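Local coordinates for giardin subunit alpha-1 (Giardia intestinalis, PDB 4EVF), which is an annexin that binds calcium and phosphatidylserine and is involved in parasite attachment to the intestinal mucosa and in cytoskeletal disassembly and reassembly, at residues Val77-His81 and Arg249-Met255; Ile23-Ala27 and Leu67-Phe71; Cys259-Lys263 and Leu291-Lys295. One frame throughout, in Å; residues are numbered along the deposited sequence.

Contact 1: Val77-His81 and Arg249-Met255; sequences VRAQH and RRITGMM
H81 and M254 meet where helix 74-87 runs nearly antiparallel to helix 245-255, an interface of the all-helical annexin fold that joins the predicted second and fourth repeats. It illustrates how arginines can be built into a buried helix pair without any direct hydrogen bond between the two segments.

Sulfur and methylene contacts centre on M254. M254 CG rests against V77 CG1 at 3.9 Å, and M254 SD sits 3.5 Å from R78 CB. R78 leaves its helix extended and bends at chi3 (-65°), which wraps the chain around that sulfur and lays one face of the guanidinium over it. M255 CG approaches the same guanidinium from the edge. The M254 sulfur also lies at the edge of the H81 imidazole, a Met-aromatic contact made near the ring plane.

Two arginines embrace the histidine in different ways. R250 uses its aliphatic part: R250 CG stands 3.7 Å from the centroid of the H81 ring, only 6° off the normal, a well-centred CH-pi contact. R249 instead offers the flat face of its guanidinium to the imidazole edge, with H81 CE1 3.6 Å from R249 CZ and the two planes turned 72° apart. Their charged ends are balanced by salt bridges to D69 for R249 and D97 for R250, whereas R78 is tethered to the carbonyl of T98.

Polar bridging falls to two waters. One accepts from R78 NH1 at 3.2 Å and donates to M254 O at 2.8 Å. The other lies in the imidazole plane, 2.9 Å from H81 NE2 and within hydrogen-bonding distance of R249 O (2.7 Å), to which it probably donates.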
# COMPACT_ATOMS: atom_id res chain seq x y z
N VAL A 77 -5.90 5.02 -10.13
CA VAL A 77 -5.39 5.71 -8.94
C VAL A 77 -3.93 5.35 -8.72
O VAL A 77 -3.06 6.22 -8.70
CB VAL A 77 -6.23 5.37 -7.69
CG1 VAL A 77 -5.55 5.92 -6.42
CG2 VAL A 77 -7.65 5.90 -7.82
N ARG A 78 -3.65 4.05 -8.56
CA ARG A 78 -2.28 3.59 -8.35
C ARG A 78 -1.33 4.02 -9.47
O ARG A 78 -0.21 4.49 -9.21
CB ARG A 78 -2.23 2.07 -8.13
CG ARG A 78 -0.86 1.55 -7.68
CD ARG A 78 -0.82 0.02 -7.53
NE ARG A 78 -1.68 -0.51 -6.46
CZ ARG A 78 -1.33 -0.54 -5.17
NH1 ARG A 78 -2.16 -1.04 -4.26
NH2 ARG A 78 -0.16 -0.06 -4.79
N ALA A 79 -1.76 3.88 -10.72
CA ALA A 79 -0.94 4.28 -11.86
C ALA A 79 -0.55 5.76 -11.79
O ALA A 79 0.59 6.12 -12.09
CB ALA A 79 -1.66 3.99 -13.17
N GLN A 80 -1.51 6.61 -11.43
CA GLN A 80 -1.26 8.05 -11.36
C GLN A 80 -0.31 8.40 -10.20
O GLN A 80 0.56 9.27 -10.33
CB GLN A 80 -2.58 8.83 -11.22
CG GLN A 80 -2.41 10.35 -11.11
CD GLN A 80 -1.89 10.98 -12.38
OE1 GLN A 80 -0.84 11.64 -12.39
NE2 GLN A 80 -2.62 10.79 -13.46
N HIS A 81 -0.48 7.71 -9.07
CA HIS A 81 0.46 7.84 -7.95
C HIS A 81 1.88 7.51 -8.39
O HIS A 81 2.84 8.21 -8.03
CB HIS A 81 0.07 6.90 -6.81
CG HIS A 81 -1.10 7.37 -6.01
ND1 HIS A 81 -1.37 8.70 -5.76
CD2 HIS A 81 -2.08 6.67 -5.37
CE1 HIS A 81 -2.46 8.80 -5.02
NE2 HIS A 81 -2.91 7.58 -4.77
N ARG A 249 -3.21 9.05 2.21
CA ARG A 249 -4.13 9.11 1.09
C ARG A 249 -3.81 8.02 0.06
O ARG A 249 -4.71 7.36 -0.47
CB ARG A 249 -4.11 10.48 0.41
CG ARG A 249 -4.97 10.52 -0.84
CD ARG A 249 -4.31 11.30 -1.96
NE ARG A 249 -4.88 10.97 -3.27
CZ ARG A 249 -4.60 11.62 -4.39
NH1 ARG A 249 -3.78 12.65 -4.36
NH2 ARG A 249 -5.16 11.25 -5.53
N ARG A 250 -2.52 7.82 -0.21
CA ARG A 250 -2.12 6.76 -1.11
C ARG A 250 -2.60 5.40 -0.60
O ARG A 250 -3.40 4.75 -1.27
CB ARG A 250 -0.60 6.76 -1.35
CG ARG A 250 -0.13 7.97 -2.17
CD ARG A 250 1.33 7.81 -2.58
NE ARG A 250 2.22 7.72 -1.42
CZ ARG A 250 2.92 8.74 -0.92
NH1 ARG A 250 2.83 9.94 -1.47
NH2 ARG A 250 3.71 8.56 0.13
N ILE A 251 -2.17 4.99 0.58
CA ILE A 251 -2.46 3.63 1.03
C ILE A 251 -3.92 3.42 1.43
O ILE A 251 -4.47 2.33 1.22
CB ILE A 251 -1.50 3.15 2.16
CG1 ILE A 251 -1.86 3.74 3.52
CG2 ILE A 251 -0.04 3.47 1.81
CD1 ILE A 251 -0.79 3.44 4.57
N THR A 252 -4.57 4.44 1.98
CA THR A 252 -5.99 4.31 2.32
C THR A 252 -6.85 4.25 1.06
O THR A 252 -7.73 3.40 0.93
CB THR A 252 -6.47 5.42 3.27
OG1 THR A 252 -5.53 5.57 4.34
CG2 THR A 252 -7.83 5.09 3.85
N GLY A 253 -6.57 5.14 0.11
CA GLY A 253 -7.31 5.22 -1.14
C GLY A 253 -7.22 3.98 -2.02
O GLY A 253 -8.19 3.61 -2.68
N MET A 254 -6.06 3.33 -2.00
CA MET A 254 -5.82 2.15 -2.83
C MET A 254 -6.12 0.83 -2.15
O MET A 254 -6.46 -0.15 -2.82
CB MET A 254 -4.35 2.10 -3.28
CG MET A 254 -3.94 3.12 -4.32
SD MET A 254 -2.21 2.95 -4.77
CE MET A 254 -1.38 3.05 -3.19
N MET A 255 -5.97 0.78 -0.83
CA MET A 255 -5.76 -0.51 -0.18
C MET A 255 -6.52 -0.76 1.12
O MET A 255 -6.38 -1.83 1.72
CB MET A 255 -4.26 -0.72 0.08
CG MET A 255 -3.48 -1.22 -1.14
SD MET A 255 -3.78 -2.97 -1.47
CE MET A 255 -2.50 -3.74 -0.48
O HOH W 1 -5.25 -1.34 -5.06
O HOH W 2 -5.10 6.79 -3.09

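Contact 2: Ile23-Ala27 and Leu67-Phe71; sequences IAFIA and LMDLF
A27 turns its methyl group toward the end of helix 62-70, where L70 and the following F71 receive it. A27 CB lies 3.9 Å from L70 CD1 and 3.7 Å from F71 CZ, so a small side chain is held between a branched tip and the far end of an aromatic ring. F71 has already left the helix, and its side chain sets off to one side of the partner; with CG anti to the carbonyl carbon (chi1 -69°), however, the ring is carried back across the gap. I23 meets the ring at its edge, I23 CG2 being 4.3 Å from F71 CE2.

One turn earlier, L67 points toward the partner helix. L67 CD2 settles against the backbone of A24, 3.9 Å from A24 CA, an approach that the short alanine side chain permits. I23 flanks the same methyl, I23 CG2 lying 4.1 Å from L67 CD2, the two branched chains meeting at a slant.

Neighbouring helices close the surroundings. L11 of helix 4-16 packs on F71, and L291 of helix 284-292 touches both A27 and L70. Two alanines and an isoleucine on one helix, fitted against two leucines of helix 62-70 and the phenylalanine just beyond its end, exemplify the hydrophobic interior of an annexin repeat, a compact bundle of five helices; both segments fall in the predicted first repeat.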
# COMPACT_ATOMS: atom_id res chain seq x y z
N ILE A 23 -19.34 10.42 4.12
CA ILE A 23 -18.86 9.81 2.88
C ILE A 23 -17.80 8.76 3.20
O ILE A 23 -17.81 7.66 2.64
CB ILE A 23 -18.30 10.87 1.91
CG1 ILE A 23 -19.39 11.86 1.51
CG2 ILE A 23 -17.63 10.21 0.70
CD1 ILE A 23 -18.86 13.13 0.88
N ALA A 24 -16.89 9.10 4.11
CA ALA A 24 -15.88 8.17 4.56
C ALA A 24 -16.53 6.94 5.18
O ALA A 24 -16.09 5.81 4.94
CB ALA A 24 -14.91 8.84 5.56
N PHE A 25 -17.59 7.14 5.95
CA PHE A 25 -18.21 6.01 6.63
C PHE A 25 -18.84 5.04 5.63
O PHE A 25 -18.71 3.82 5.77
CB PHE A 25 -19.27 6.46 7.64
CG PHE A 25 -20.00 5.30 8.27
CD1 PHE A 25 -19.35 4.47 9.16
CD2 PHE A 25 -21.32 5.02 7.93
CE1 PHE A 25 -20.01 3.38 9.72
CE2 PHE A 25 -21.98 3.95 8.49
CZ PHE A 25 -21.32 3.12 9.38
N ILE A 26 -19.54 5.59 4.65
CA ILE A 26 -20.15 4.76 3.60
C ILE A 26 -19.07 4.04 2.82
O ILE A 26 -19.18 2.85 2.54
CB ILE A 26 -21.01 5.59 2.64
CG1 ILE A 26 -22.22 6.18 3.38
CG2 ILE A 26 -21.47 4.73 1.48
CD1 ILE A 26 -22.84 7.37 2.69
N ALA A 27 -18.00 4.75 2.46
CA ALA A 27 -16.92 4.12 1.72
C ALA A 27 -16.32 2.98 2.53
O ALA A 27 -15.94 1.95 1.97
CB ALA A 27 -15.86 5.14 1.35
N LEU A 67 -11.24 10.73 -0.67
CA LEU A 67 -12.65 10.34 -0.84
C LEU A 67 -13.00 10.04 -2.30
O LEU A 67 -13.71 9.07 -2.60
CB LEU A 67 -13.58 11.39 -0.22
CG LEU A 67 -13.41 11.51 1.30
CD1 LEU A 67 -14.24 12.65 1.90
CD2 LEU A 67 -13.72 10.19 2.00
N MET A 68 -12.49 10.88 -3.20
CA MET A 68 -12.56 10.65 -4.65
C MET A 68 -11.95 9.32 -5.05
O MET A 68 -12.55 8.56 -5.79
CB MET A 68 -11.84 11.77 -5.41
CG MET A 68 -12.46 13.15 -5.26
SD MET A 68 -11.46 14.43 -6.03
CE MET A 68 -11.48 13.94 -7.76
N ASP A 69 -10.74 9.07 -4.55
CA ASP A 69 -10.00 7.85 -4.88
C ASP A 69 -10.83 6.61 -4.55
O ASP A 69 -10.87 5.65 -5.33
CB ASP A 69 -8.69 7.78 -4.08
CG ASP A 69 -7.65 8.80 -4.55
OD1 ASP A 69 -7.83 9.42 -5.63
OD2 ASP A 69 -6.63 8.96 -3.85
N LEU A 70 -11.47 6.62 -3.39
CA LEU A 70 -12.27 5.48 -2.93
C LEU A 70 -13.42 5.13 -3.87
O LEU A 70 -13.93 4.00 -3.84
CB LEU A 70 -12.79 5.72 -1.51
CG LEU A 70 -11.67 5.76 -0.45
CD1 LEU A 70 -12.17 6.40 0.85
CD2 LEU A 70 -11.11 4.36 -0.20
N PHE A 71 -13.82 6.09 -4.70
CA PHE A 71 -14.91 5.85 -5.65
C PHE A 71 -14.43 5.94 -7.09
O PHE A 71 -15.23 6.02 -8.06
CB PHE A 71 -16.12 6.73 -5.33
CG PHE A 71 -16.81 6.33 -4.06
CD1 PHE A 71 -17.51 5.13 -3.99
CD2 PHE A 71 -16.71 7.11 -2.91
CE1 PHE A 71 -18.12 4.74 -2.81
CE2 PHE A 71 -17.32 6.72 -1.73
CZ PHE A 71 -18.03 5.54 -1.68

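Contact 3: Cys259-Lys263 and Leu291-Lys295; sequences CLGAK and LWRVK
K263 reaches across to R293 and makes the one direct hydrogen bond between the segments, from K263 NZ to R293 O at 3.0 Å. The ammonium approaches at a C=O···N angle of 133°, somewhat tilted from the carbonyl plane. On its way the extended lysine chain runs alongside V294, the two pointing opposite ways, and the packing is tight: K263 CD lies only 3.4 Å from V294 CG1. This path starts from an unusual first torsion, chi1 53°, which sets CG between the backbone N and the carbonyl carbon.

L260 spreads its two methyls over different targets. L260 CD1 is centred above a face of the R293 guanidinium, 3.7 Å from R293 CZ, while L260 CD2 rests 3.6 Å from L291 O. Beside it, the W292 indole presents CZ3 to the other segment, with C259 O at the ring edge 3.6 Å from that atom and A262 CB 3.9 Å from it. A bridging water spans the gap, donating to W292 O at 2.7 Å and to L260 O at 3.1 Å.

Behind these contacts stand two local motifs, here brought together within the predicted fourth annexin repeat. A type I beta turn from C259 to A262 uses C259 O to accept from A262 N, which fixes the carbonyl that touches the indole. Across from it, helix 284-292 ends in a Schellman motif at R293, whose positive phi takes the chain out of the helix, leaving R293 O within reach of K263 NZ.

Farther out, W292 NE1 probably bonds to T252 OG1 of helix 245-255, which would limit the swing of the indole. R293 NH2 bonds to S28 O at the end of helix 20-28, which gives the guanidinium facing L260 CD1 a second hold, and V294 O accepts from R289 NE.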
# COMPACT_ATOMS: atom_id res chain seq x y z
N CYS A 259 -6.59 -4.34 3.75
CA CYS A 259 -5.62 -4.29 4.85
C CYS A 259 -6.27 -4.03 6.19
O CYS A 259 -5.60 -3.59 7.12
CB CYS A 259 -4.59 -3.18 4.60
SG CYS A 259 -3.56 -3.37 3.12
N LEU A 260 -7.57 -4.28 6.31
CA LEU A 260 -8.26 -3.87 7.53
C LEU A 260 -7.76 -4.56 8.81
O LEU A 260 -8.08 -4.14 9.91
CB LEU A 260 -9.78 -3.99 7.37
CG LEU A 260 -10.39 -2.89 6.51
CD1 LEU A 260 -11.85 -3.18 6.20
CD2 LEU A 260 -10.25 -1.50 7.16
N GLY A 261 -6.96 -5.62 8.65
CA GLY A 261 -6.32 -6.27 9.79
C GLY A 261 -5.17 -5.45 10.35
O GLY A 261 -4.53 -5.82 11.33
N ALA A 262 -4.91 -4.30 9.73
CA ALA A 262 -3.82 -3.43 10.14
C ALA A 262 -3.96 -3.04 11.62
O ALA A 262 -2.96 -3.01 12.35
CB ALA A 262 -3.76 -2.22 9.25
N LYS A 263 -5.18 -2.76 12.07
CA LYS A 263 -5.36 -2.29 13.44
C LYS A 263 -4.87 -3.28 14.50
O LYS A 263 -4.39 -2.89 15.57
CB LYS A 263 -6.81 -1.86 13.70
CG LYS A 263 -7.83 -2.90 13.35
CD LYS A 263 -9.25 -2.34 13.49
CE LYS A 263 -10.25 -3.23 12.76
NZ LYS A 263 -11.65 -2.78 12.97
N LEU A 291 -12.31 5.13 8.05
CA LEU A 291 -11.90 4.21 7.00
C LEU A 291 -11.14 2.99 7.52
O LEU A 291 -11.29 1.90 6.97
CB LEU A 291 -11.10 4.92 5.91
CG LEU A 291 -11.85 6.02 5.14
CD1 LEU A 291 -10.90 6.94 4.39
CD2 LEU A 291 -12.88 5.40 4.17
N TRP A 292 -10.35 3.18 8.58
CA TRP A 292 -9.53 2.10 9.12
C TRP A 292 -10.24 1.34 10.24
O TRP A 292 -9.72 0.37 10.78
CB TRP A 292 -8.16 2.61 9.57
CG TRP A 292 -7.28 2.91 8.41
CD1 TRP A 292 -7.01 4.14 7.87
CD2 TRP A 292 -6.58 1.96 7.60
NE1 TRP A 292 -6.17 4.00 6.79
CE2 TRP A 292 -5.89 2.68 6.61
CE3 TRP A 292 -6.46 0.56 7.64
CZ2 TRP A 292 -5.09 2.05 5.65
CZ3 TRP A 292 -5.66 -0.06 6.68
CH2 TRP A 292 -4.99 0.69 5.70
N ARG A 293 -11.46 1.78 10.55
CA ARG A 293 -12.32 1.14 11.54
C ARG A 293 -11.71 1.14 12.93
O ARG A 293 -11.70 0.12 13.62
CB ARG A 293 -12.71 -0.28 11.10
CG ARG A 293 -13.68 -0.29 9.94
CD ARG A 293 -14.19 -1.70 9.65
NE ARG A 293 -14.88 -1.74 8.36
CZ ARG A 293 -15.24 -2.86 7.74
NH1 ARG A 293 -14.97 -4.04 8.28
NH2 ARG A 293 -15.86 -2.80 6.56
N VAL A 294 -11.21 2.29 13.34
CA VAL A 294 -10.72 2.43 14.67
C VAL A 294 -11.23 3.76 15.29
O VAL A 294 -10.45 4.54 15.76
CB VAL A 294 -9.19 2.30 14.76
CG1 VAL A 294 -8.79 0.94 14.27
CG2 VAL A 294 -8.48 3.29 13.95
N LYS A 295 -12.54 3.97 15.28
CA LYS A 295 -13.15 5.07 16.02
C LYS A 295 -12.94 4.85 17.51
O LYS A 295 -13.09 5.77 18.31
CB LYS A 295 -14.65 5.14 15.74
CG LYS A 295 -15.01 5.31 14.27
CD LYS A 295 -16.53 5.22 14.08
CE LYS A 295 -16.90 5.39 12.62
NZ LYS A 295 -17.17 6.84 12.38
O HOH W 3 -7.52 -1.14 10.29

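Overall arrangement
Along the chain the contacts come in series: contact 2 closes first, contact 1 follows and contact 3 is last. Their centres lie about 13 Å (1 and 2), 16 Å (1 and 3) and 15 Å (2 and 3) apart, and contact 1, about 7 Å from the chain centre, is the most central. Each pair touches: L70 of contact 2 packs on backbone oxygens of T252 and G253 in contact 1, L291 CD2 of contact 3 lies against A24 O of contact 2, and L291 also meets T252. The predicted first, second and fourth repeats, remote in sequence, thus meet in one helical body in which the first and last pack against each other.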